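Long-range contacts in sulfotransferase (PDB 3RNL), which probably transfers sulfuryl groups to acceptor molecules, has a P-loop-type alpha/beta fold and binds magnesium: residues A[40-51]-A[88-99]; A[193-201]-A[209-217]. All coordinates share one frame; numbering follows the deposited sequence.

Contact 1: A[40-51]-A[88-99]; sequences KEAHFFSIPDFP and EASVFYLFYPGT
E41, H43, S46 and D49, in the loop after strand 34-35, bond to the segment leaving strand 85-89 of the parallel sheet in this P-loop-type sulfotransferase fold. E41 N meets A89 O in the carbonyl plane, while a bend at chi2 (-68°) brings the carboxylate round so that OE1 takes V91 N on its syn lone pair at 2.8 Å. H43 N donates to S90 OG, which itself donates to E88 OE1; H43 NE2 accepts F92 N at 3.0 Å, close to the ring plane.

That imidazole is fixed on two more sides: ND1 donates to E41 O, and S90 CB sits over one face, a CH-pi contact 3.5 Å from the centroid. Replacing H43 by an alanine would probably leave F92 N without its acceptor and open a gap over S90 CB.

Among the aromatics, Y93 CE1 packs 3.9 Å from F45 CB and its OH donates to E88 OE2. The Y96 ring lies between F95 on one face and F50 CD1 on the other.

Farther along, D49 OD1 pairs with R102, and S46 OG donates to T99 OG1 at 2.8 Å, whereas D49 OD2 accepts G98 N at 2.9 Å, 29° out of the carboxylate plane.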
loop_
_atom_site.group_PDB
_atom_site.type_symbol
_atom_site.label_atom_id
_atom_site.label_comp_id
_atom_site.label_asym_id
_atom_site.label_seq_id
_atom_site.Cartn_x
_atom_site.Cartn_y
_atom_site.Cartn_z
ATOM N N LYS A 40 9.713 3.495 -7.059
ATOM C CA LYS A 40 8.608 2.904 -6.314
ATOM C C LYS A 40 8.657 1.388 -6.495
ATOM O O LYS A 40 9.222 0.890 -7.483
ATOM C CB LYS A 40 7.267 3.403 -6.851
ATOM C CG LYS A 40 7.253 4.871 -7.267
ATOM C CD LYS A 40 7.614 5.785 -6.099
ATOM C CE LYS A 40 7.553 7.256 -6.515
ATOM N NZ LYS A 40 8.242 8.138 -5.540
ATOM N N GLU A 41 8.063 0.671 -5.545
ATOM C CA GLU A 41 7.916 -0.782 -5.621
ATOM C C GLU A 41 9.243 -1.536 -5.547
ATOM O O GLU A 41 9.339 -2.667 -6.034
ATOM C CB GLU A 41 7.194 -1.193 -6.918
ATOM C CG GLU A 41 5.861 -0.503 -7.148
ATOM C CD GLU A 41 4.830 -0.942 -6.141
ATOM O OE1 GLU A 41 4.817 -0.379 -5.035
ATOM O OE2 GLU A 41 4.048 -1.871 -6.442
ATOM N N ALA A 42 10.251 -0.946 -4.912
ATOM C CA ALA A 42 11.485 -1.691 -4.673
ATOM C C ALA A 42 11.223 -3.004 -3.928
ATOM O O ALA A 42 11.848 -4.029 -4.223
ATOM C CB ALA A 42 12.507 -0.820 -3.898
ATOM N N HIS A 43 10.309 -2.954 -2.954
ATOM C CA HIS A 43 9.925 -4.118 -2.140
ATOM C C HIS A 43 11.086 -4.805 -1.424
ATOM O O HIS A 43 11.012 -5.994 -1.105
ATOM C CB HIS A 43 9.106 -5.139 -2.956
ATOM C CG HIS A 43 7.701 -4.689 -3.204
ATOM N ND1 HIS A 43 7.334 -4.000 -4.342
ATOM C CD2 HIS A 43 6.592 -4.750 -2.427
ATOM C CE1 HIS A 43 6.049 -3.688 -4.270
ATOM N NE2 HIS A 43 5.572 -4.142 -3.125
ATOM N N PHE A 44 12.136 -4.045 -1.131
ATOM C CA PHE A 44 13.317 -4.620 -0.484
ATOM C C PHE A 44 12.985 -5.416 0.789
ATOM O O PHE A 44 13.499 -6.531 1.005
ATOM C CB PHE A 44 14.335 -3.510 -0.188
ATOM C CG PHE A 44 15.542 -3.978 0.574
ATOM C CD1 PHE A 44 16.524 -4.734 -0.057
ATOM C CD2 PHE A 44 15.695 -3.664 1.911
ATOM C CE1 PHE A 44 17.639 -5.176 0.639
ATOM C CE2 PHE A 44 16.806 -4.091 2.612
ATOM C CZ PHE A 44 17.785 -4.848 1.970
ATOM N N PHE A 45 12.139 -4.852 1.644
ATOM C CA PHE A 45 11.835 -5.503 2.928
ATOM C C PHE A 45 10.870 -6.682 2.812
ATOM O O PHE A 45 10.617 -7.375 3.798
ATOM C CB PHE A 45 11.345 -4.465 3.948
ATOM C CG PHE A 45 12.431 -3.517 4.377
ATOM C CD1 PHE A 45 13.445 -3.961 5.214
ATOM C CD2 PHE A 45 12.471 -2.214 3.905
ATOM C CE1 PHE A 45 14.471 -3.103 5.613
ATOM C CE2 PHE A 45 13.501 -1.360 4.280
ATOM C CZ PHE A 45 14.501 -1.811 5.135
ATOM N N SER A 46 10.274 -6.859 1.630
ATOM C CA SER A 46 9.406 -8.011 1.361
ATOM C C SER A 46 10.038 -9.210 0.654
ATOM O O SER A 46 9.440 -10.280 0.597
ATOM C CB SER A 46 8.182 -7.539 0.560
ATOM O OG SER A 46 7.396 -6.691 1.386
ATOM N N ILE A 47 11.245 -9.043 0.127
ATOM C CA ILE A 47 11.805 -10.061 -0.783
ATOM C C ILE A 47 11.789 -11.482 -0.200
ATOM O O ILE A 47 11.439 -12.440 -0.893
ATOM C CB ILE A 47 13.239 -9.708 -1.245
ATOM C CG1 ILE A 47 13.287 -8.322 -1.897
ATOM C CG2 ILE A 47 13.794 -10.785 -2.191
ATOM C CD1 ILE A 47 12.376 -8.142 -3.081
ATOM N N PRO A 48 12.176 -11.644 1.072
ATOM C CA PRO A 48 12.187 -13.022 1.579
ATOM C C PRO A 48 10.824 -13.719 1.618
ATOM O O PRO A 48 10.786 -14.948 1.742
ATOM C CB PRO A 48 12.771 -12.877 2.993
ATOM C CG PRO A 48 13.592 -11.598 2.911
ATOM C CD PRO A 48 12.763 -10.699 2.042
ATOM N N ASP A 49 9.730 -12.964 1.528
ATOM C CA ASP A 49 8.391 -13.557 1.503
ATOM C C ASP A 49 7.930 -13.890 0.079
ATOM O O ASP A 49 6.873 -14.499 -0.102
ATOM C CB ASP A 49 7.373 -12.582 2.116
ATOM C CG ASP A 49 7.548 -12.408 3.616
ATOM O OD1 ASP A 49 7.935 -13.387 4.299
ATOM O OD2 ASP A 49 7.310 -11.287 4.108
ATOM N N PHE A 50 8.693 -13.458 -0.925
ATOM C CA PHE A 50 8.309 -13.660 -2.319
ATOM C C PHE A 50 8.417 -15.138 -2.666
ATOM O O PHE A 50 9.250 -15.842 -2.110
ATOM C CB PHE A 50 9.265 -12.941 -3.280
ATOM C CG PHE A 50 9.005 -11.467 -3.463
ATOM C CD1 PHE A 50 8.136 -10.768 -2.641
ATOM C CD2 PHE A 50 9.645 -10.790 -4.495
ATOM C CE1 PHE A 50 7.924 -9.393 -2.846
ATOM C CE2 PHE A 50 9.448 -9.435 -4.705
ATOM C CZ PHE A 50 8.582 -8.735 -3.889
ATOM N N PRO A 51 7.603 -15.602 -3.624
ATOM C CA PRO A 51 7.865 -16.926 -4.203
ATOM C C PRO A 51 9.143 -16.878 -5.031
ATOM O O PRO A 51 9.694 -15.794 -5.227
ATOM C CB PRO A 51 6.667 -17.139 -5.131
ATOM C CG PRO A 51 6.262 -15.752 -5.538
ATOM C CD PRO A 51 6.485 -14.904 -4.287
ATOM N N GLU A 88 10.121 5.728 1.600
ATOM C CA GLU A 88 10.164 4.825 0.468
ATOM C C GLU A 88 8.817 4.140 0.393
ATOM O O GLU A 88 8.231 3.824 1.426
ATOM C CB GLU A 88 11.281 3.789 0.658
ATOM C CG GLU A 88 11.532 2.907 -0.572
ATOM C CD GLU A 88 10.979 1.495 -0.390
ATOM O OE1 GLU A 88 10.151 1.062 -1.225
ATOM O OE2 GLU A 88 11.379 0.818 0.592
ATOM N N ALA A 89 8.328 3.923 -0.828
ATOM C CA ALA A 89 6.967 3.405 -1.029
ATOM C C ALA A 89 6.928 2.132 -1.860
ATOM O O ALA A 89 7.296 2.156 -3.034
ATOM C CB ALA A 89 6.108 4.465 -1.724
ATOM N N SER A 90 6.437 1.048 -1.266
ATOM C CA SER A 90 6.165 -0.198 -2.009
ATOM C C SER A 90 4.828 -0.738 -1.517
ATOM O O SER A 90 4.677 -0.999 -0.320
ATOM C CB SER A 90 7.267 -1.236 -1.725
ATOM O OG SER A 90 8.515 -0.814 -2.250
ATOM N N VAL A 91 3.868 -0.922 -2.422
ATOM C CA VAL A 91 2.488 -1.154 -2.004
ATOM C C VAL A 91 2.173 -2.539 -1.439
ATOM O O VAL A 91 1.128 -2.710 -0.816
ATOM C CB VAL A 91 1.493 -0.822 -3.125
ATOM C CG1 VAL A 91 1.604 0.655 -3.495
ATOM C CG2 VAL A 91 1.731 -1.725 -4.319
ATOM N N PHE A 92 3.031 -3.535 -1.661
ATOM C CA PHE A 92 2.797 -4.828 -1.038
ATOM C C PHE A 92 3.565 -5.040 0.278
ATOM O O PHE A 92 3.560 -6.125 0.845
ATOM C CB PHE A 92 2.975 -5.982 -2.037
ATOM C CG PHE A 92 2.019 -5.899 -3.198
ATOM C CD1 PHE A 92 0.656 -6.077 -2.999
ATOM C CD2 PHE A 92 2.473 -5.617 -4.478
ATOM C CE1 PHE A 92 -0.244 -5.994 -4.080
ATOM C CE2 PHE A 92 1.582 -5.531 -5.548
ATOM C CZ PHE A 92 0.222 -5.717 -5.341
ATOM N N TYR A 93 4.252 -4.001 0.739
ATOM C CA TYR A 93 4.839 -4.059 2.081
ATOM C C TYR A 93 3.781 -4.432 3.132
ATOM O O TYR A 93 4.063 -5.160 4.078
ATOM C CB TYR A 93 5.447 -2.702 2.422
ATOM C CG TYR A 93 6.856 -2.454 1.922
ATOM C CD1 TYR A 93 7.684 -3.497 1.528
ATOM C CD2 TYR A 93 7.376 -1.163 1.906
ATOM C CE1 TYR A 93 8.992 -3.263 1.106
ATOM C CE2 TYR A 93 8.679 -0.916 1.485
ATOM C CZ TYR A 93 9.478 -1.972 1.100
ATOM O OH TYR A 93 10.760 -1.728 0.692
ATOM N N LEU A 94 2.562 -3.938 2.963
ATOM C CA LEU A 94 1.496 -4.214 3.937
ATOM C C LEU A 94 1.096 -5.692 3.881
ATOM O O LEU A 94 0.817 -6.343 4.900
ATOM C CB LEU A 94 0.290 -3.320 3.612
ATOM C CG LEU A 94 -0.907 -3.517 4.557
ATOM C CD1 LEU A 94 -0.544 -3.168 6.024
ATOM C CD2 LEU A 94 -2.113 -2.687 4.088
ATOM N N PHE A 95 1.114 -6.237 2.672
ATOM C CA PHE A 95 0.600 -7.579 2.423
ATOM C C PHE A 95 1.547 -8.700 2.862
ATOM O O PHE A 95 1.102 -9.698 3.437
ATOM C CB PHE A 95 0.286 -7.729 0.927
ATOM C CG PHE A 95 -0.129 -9.130 0.527
ATOM C CD1 PHE A 95 -1.392 -9.608 0.842
ATOM C CD2 PHE A 95 0.745 -9.962 -0.164
ATOM C CE1 PHE A 95 -1.786 -10.895 0.468
ATOM C CE2 PHE A 95 0.365 -11.253 -0.529
ATOM C CZ PHE A 95 -0.898 -11.717 -0.211
ATOM N N TYR A 96 2.839 -8.556 2.597
ATOM C CA TYR A 96 3.779 -9.646 2.895
ATOM C C TYR A 96 4.088 -9.658 4.393
ATOM O O TYR A 96 4.509 -8.646 4.956
ATOM C CB TYR A 96 5.050 -9.504 2.050
ATOM C CG TYR A 96 4.810 -9.960 0.624
ATOM C CD1 TYR A 96 4.543 -11.301 0.345
ATOM C CD2 TYR A 96 4.809 -9.058 -0.427
ATOM C CE1 TYR A 96 4.300 -11.727 -0.959
ATOM C CE2 TYR A 96 4.578 -9.477 -1.737
ATOM C CZ TYR A 96 4.325 -10.810 -1.989
ATOM O OH TYR A 96 4.081 -11.240 -3.285
ATOM N N PRO A 97 3.831 -10.798 5.047
ATOM C CA PRO A 97 3.674 -10.834 6.510
ATOM C C PRO A 97 4.951 -10.651 7.319
ATOM O O PRO A 97 4.844 -10.349 8.503
ATOM C CB PRO A 97 3.050 -12.214 6.762
ATOM C CG PRO A 97 3.576 -13.042 5.642
ATOM C CD PRO A 97 3.601 -12.118 4.439
ATOM N N GLY A 98 6.122 -10.832 6.713
ATOM C CA GLY A 98 7.360 -10.678 7.453
ATOM C C GLY A 98 7.977 -9.296 7.312
ATOM O O GLY A 98 9.010 -8.994 7.932
ATOM N N THR A 99 7.326 -8.443 6.525
ATOM C CA THR A 99 7.904 -7.154 6.157
ATOM C C THR A 99 8.116 -6.226 7.350
ATOM O O THR A 99 9.204 -5.655 7.517
ATOM C CB THR A 99 7.028 -6.447 5.093
ATOM O OG1 THR A 99 6.802 -7.353 3.996
ATOM C CG2 THR A 99 7.723 -5.188 4.568
HETATM O O HOH W 1 4.628 2.287 -4.281
HETATM O O HOH W 2 10.646 1.690 -3.841
#

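Contact 2: A[193-201]-A[209-217]; sequences RDPVQVVRD and STDFVPDTS
V196, V199 and R200, on the first turns of helix 195-206, face the irregular chain that returns after the helix ends, with CA atoms 6.4 Å apart between V196 and V213 and 5.4 Å apart between R200 and T210. This is a helix with its own trailing loop folded back along it, and no backbone-to-backbone hydrogen bond joins the two segments.

R200 supplies the polar link. Its side chain runs extended from CG to NE, and NE donates to F212 O at 3.0 Å, with an N-H...O angle of 161°. The oxygen lies at the edge of the guanidinium, near its plane, but the donor is tilted 26° from the carbonyl plane. V196 CG1 rests over one face of the same guanidinium, offset toward its rim, and NH2 comes up to V213 CG2. A water between R200 NH2, which donates to it weakly, and D211 OD1 makes a doubtful bridge.

The rest is apolar. V199 CG1 touches the edge of the F212 ring at CE2, 3.7 Å away, and also reaches P214 CG at 4.0 Å. With CG1 anti to the backbone N (chi1 167°), this one methyl serves both partners. V196 CG2 lies 4.2 Å from P214 CD, and P195 CG approaches T216 CG2 at a similar distance at the helix start. There D194 is the N-cap, its OD1 accepting Q197 N.

Behind this layer stands helix 21-29: Y27 touches V199, P214 and T216, and L28 also meets V199. The F212 ring meets that of H31, a magnesium ligand, while V198 of helix 195-206 packs on I186 of the edge strand 183-187.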
loop_
_atom_site.group_PDB
_atom_site.type_symbol
_atom_site.label_atom_id
_atom_site.label_comp_id
_atom_site.label_asym_id
_atom_site.label_seq_id
_atom_site.Cartn_x
_atom_site.Cartn_y
_atom_site.Cartn_z
ATOM N N ARG A 193 -11.522 13.396 -0.650
ATOM C CA ARG A 193 -12.330 14.557 -0.308
ATOM C C ARG A 193 -11.479 15.797 -0.015
ATOM O O ARG A 193 -11.790 16.893 -0.477
ATOM C CB ARG A 193 -13.233 14.219 0.883
ATOM C CG ARG A 193 -13.772 15.417 1.645
ATOM C CD ARG A 193 -14.951 15.014 2.522
ATOM N NE ARG A 193 -14.768 13.693 3.117
ATOM C CZ ARG A 193 -14.269 13.480 4.332
ATOM N NH1 ARG A 193 -14.141 12.239 4.791
ATOM N NH2 ARG A 193 -13.898 14.505 5.087
ATOM N N ASP A 194 -10.412 15.624 0.762
ATOM C CA ASP A 194 -9.594 16.759 1.177
ATOM C C ASP A 194 -8.118 16.383 1.211
ATOM O O ASP A 194 -7.560 16.202 2.291
ATOM C CB ASP A 194 -10.037 17.212 2.566
ATOM C CG ASP A 194 -9.532 18.590 2.924
ATOM O OD1 ASP A 194 -8.537 19.059 2.318
ATOM O OD2 ASP A 194 -10.137 19.202 3.828
ATOM N N PRO A 195 -7.488 16.241 0.034
ATOM C CA PRO A 195 -6.087 15.804 0.011
ATOM C C PRO A 195 -5.152 16.759 0.744
ATOM O O PRO A 195 -4.177 16.301 1.342
ATOM C CB PRO A 195 -5.750 15.767 -1.492
ATOM C CG PRO A 195 -6.854 16.550 -2.169
ATOM C CD PRO A 195 -8.061 16.328 -1.322
ATOM N N VAL A 196 -5.426 18.063 0.699
ATOM C CA VAL A 196 -4.543 18.999 1.390
ATOM C C VAL A 196 -4.551 18.731 2.894
ATOM O O VAL A 196 -3.500 18.718 3.532
ATOM C CB VAL A 196 -4.908 20.475 1.110
ATOM C CG1 VAL A 196 -4.109 21.392 2.018
ATOM C CG2 VAL A 196 -4.651 20.809 -0.358
ATOM N N GLN A 197 -5.733 18.500 3.457
ATOM C CA GLN A 197 -5.824 18.252 4.895
ATOM C C GLN A 197 -5.101 16.963 5.260
ATOM O O GLN A 197 -4.374 16.894 6.259
ATOM C CB GLN A 197 -7.282 18.159 5.346
ATOM C CG GLN A 197 -7.425 17.971 6.850
ATOM C CD GLN A 197 -6.888 19.163 7.616
ATOM O OE1 GLN A 197 -7.348 20.285 7.426
ATOM N NE2 GLN A 197 -5.890 18.931 8.460
ATOM N N VAL A 198 -5.317 15.925 4.459
ATOM C CA VAL A 198 -4.675 14.645 4.740
ATOM C C VAL A 198 -3.158 14.758 4.622
ATOM O O VAL A 198 -2.420 14.255 5.463
ATOM C CB VAL A 198 -5.207 13.517 3.833
ATOM C CG1 VAL A 198 -4.380 12.235 4.027
ATOM C CG2 VAL A 198 -6.677 13.259 4.129
ATOM N N VAL A 199 -2.676 15.433 3.584
ATOM C CA VAL A 199 -1.238 15.649 3.463
ATOM C C VAL A 199 -0.673 16.419 4.662
ATOM O O VAL A 199 0.382 16.076 5.191
ATOM C CB VAL A 199 -0.904 16.384 2.155
ATOM C CG1 VAL A 199 0.531 16.894 2.175
ATOM C CG2 VAL A 199 -1.150 15.433 0.969
ATOM N N ARG A 200 -1.372 17.468 5.094
ATOM C CA ARG A 200 -0.915 18.212 6.266
ATOM C C ARG A 200 -0.907 17.360 7.541
ATOM O O ARG A 200 -0.023 17.515 8.383
ATOM C CB ARG A 200 -1.769 19.465 6.474
ATOM C CG ARG A 200 -1.471 20.540 5.460
ATOM C CD ARG A 200 -2.515 21.648 5.547
ATOM N NE ARG A 200 -2.061 22.864 4.892
ATOM C CZ ARG A 200 -2.801 23.962 4.780
ATOM N NH1 ARG A 200 -4.035 23.984 5.266
ATOM N NH2 ARG A 200 -2.307 25.039 4.182
ATOM N N ASP A 201 -1.899 16.484 7.689
ATOM C CA ASP A 201 -1.919 15.535 8.811
ATOM C C ASP A 201 -0.680 14.635 8.759
ATOM O O ASP A 201 -0.069 14.333 9.796
ATOM C CB ASP A 201 -3.165 14.643 8.769
ATOM C CG ASP A 201 -4.460 15.399 9.029
ATOM O OD1 ASP A 201 -4.418 16.536 9.551
ATOM O OD2 ASP A 201 -5.538 14.836 8.711
ATOM N N SER A 209 7.037 20.590 8.902
ATOM C CA SER A 209 6.162 21.755 8.975
ATOM C C SER A 209 4.799 21.490 8.352
ATOM O O SER A 209 4.692 20.943 7.247
ATOM C CB SER A 209 6.803 22.973 8.297
ATOM O OG SER A 209 5.896 24.068 8.270
ATOM N N THR A 210 3.754 21.890 9.062
ATOM C CA THR A 210 2.411 21.781 8.514
ATOM C C THR A 210 2.045 23.005 7.684
ATOM O O THR A 210 0.938 23.072 7.144
ATOM C CB THR A 210 1.348 21.606 9.610
ATOM O OG1 THR A 210 1.481 22.667 10.563
ATOM C CG2 THR A 210 1.502 20.242 10.309
ATOM N N ASP A 211 2.946 23.972 7.527
ATOM C CA ASP A 211 2.486 25.076 6.716
ATOM C C ASP A 211 3.085 24.726 5.372
ATOM O O ASP A 211 4.158 25.186 4.981
ATOM C CB ASP A 211 3.144 26.339 7.278
ATOM C CG ASP A 211 2.824 27.592 6.478
ATOM O OD1 ASP A 211 1.727 27.680 5.891
ATOM O OD2 ASP A 211 3.679 28.504 6.458
ATOM N N PHE A 212 2.261 24.020 4.610
ATOM C CA PHE A 212 2.631 23.514 3.309
ATOM C C PHE A 212 1.323 23.324 2.587
ATOM O O PHE A 212 0.373 22.807 3.174
ATOM C CB PHE A 212 3.358 22.174 3.501
ATOM C CG PHE A 212 3.506 21.359 2.240
ATOM C CD1 PHE A 212 4.224 21.848 1.166
ATOM C CD2 PHE A 212 2.963 20.079 2.158
ATOM C CE1 PHE A 212 4.368 21.091 0.007
ATOM C CE2 PHE A 212 3.105 19.316 1.010
ATOM C CZ PHE A 212 3.807 19.828 -0.072
ATOM N N VAL A 213 1.260 23.699 1.318
ATOM C CA VAL A 213 0.144 23.303 0.471
ATOM C C VAL A 213 0.652 22.532 -0.728
ATOM O O VAL A 213 1.338 23.114 -1.569
ATOM C CB VAL A 213 -0.670 24.515 -0.006
ATOM C CG1 VAL A 213 -1.841 24.050 -0.856
ATOM C CG2 VAL A 213 -1.162 25.312 1.187
ATOM N N PRO A 214 0.305 21.244 -0.842
ATOM C CA PRO A 214 0.771 20.558 -2.047
ATOM C C PRO A 214 0.042 21.081 -3.276
ATOM O O PRO A 214 -1.077 21.596 -3.173
ATOM C CB PRO A 214 0.385 19.100 -1.785
ATOM C CG PRO A 214 -0.797 19.192 -0.881
ATOM C CD PRO A 214 -0.505 20.366 0.019
ATOM N N ASP A 215 0.667 20.920 -4.437
ATOM C CA ASP A 215 0.025 21.261 -5.696
ATOM C C ASP A 215 -0.679 19.992 -6.168
ATOM O O ASP A 215 -0.042 18.991 -6.494
ATOM C CB ASP A 215 1.082 21.698 -6.702
ATOM C CG ASP A 215 0.536 21.831 -8.112
ATOM O OD1 ASP A 215 -0.690 21.689 -8.311
ATOM O OD2 ASP A 215 1.351 22.091 -9.021
ATOM N N THR A 216 -2.006 20.033 -6.154
ATOM C CA THR A 216 -2.820 18.856 -6.449
ATOM C C THR A 216 -3.295 18.817 -7.900
ATOM O O THR A 216 -4.070 17.935 -8.283
ATOM C CB THR A 216 -4.015 18.738 -5.488
ATOM O OG1 THR A 216 -4.840 19.905 -5.599
ATOM C CG2 THR A 216 -3.521 18.595 -4.050
ATOM N N SER A 217 -2.854 19.789 -8.697
ATOM C CA SER A 217 -3.266 19.849 -10.104
ATOM C C SER A 217 -3.042 18.522 -10.837
ATOM O O SER A 217 -1.929 17.995 -10.884
ATOM C CB SER A 217 -2.581 20.996 -10.856
ATOM O OG SER A 217 -1.205 20.727 -11.065
HETATM O O HOH W 3 0.361 26.676 4.080
#

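Contact 1 closes before contact 2 opens along the chain, and the two lie on opposite sides of the chain's centre, their own centres about 27 Å apart and their nearest atoms about 13 Å apart. The five-stranded parallel sheet relates them: segment 88-99 continues from strand 85-89, next to the outermost strand 34-35, whereas helix 195-206 packs on strand 183-187 at the other edge. Helix 21-29 is a common neighbour, since K40 pairs with D25 and the same helix also backs contact 2. Both contacts therefore fasten loops around one alpha/beta core, and contact 2 does so beside H31 of the magnesium site.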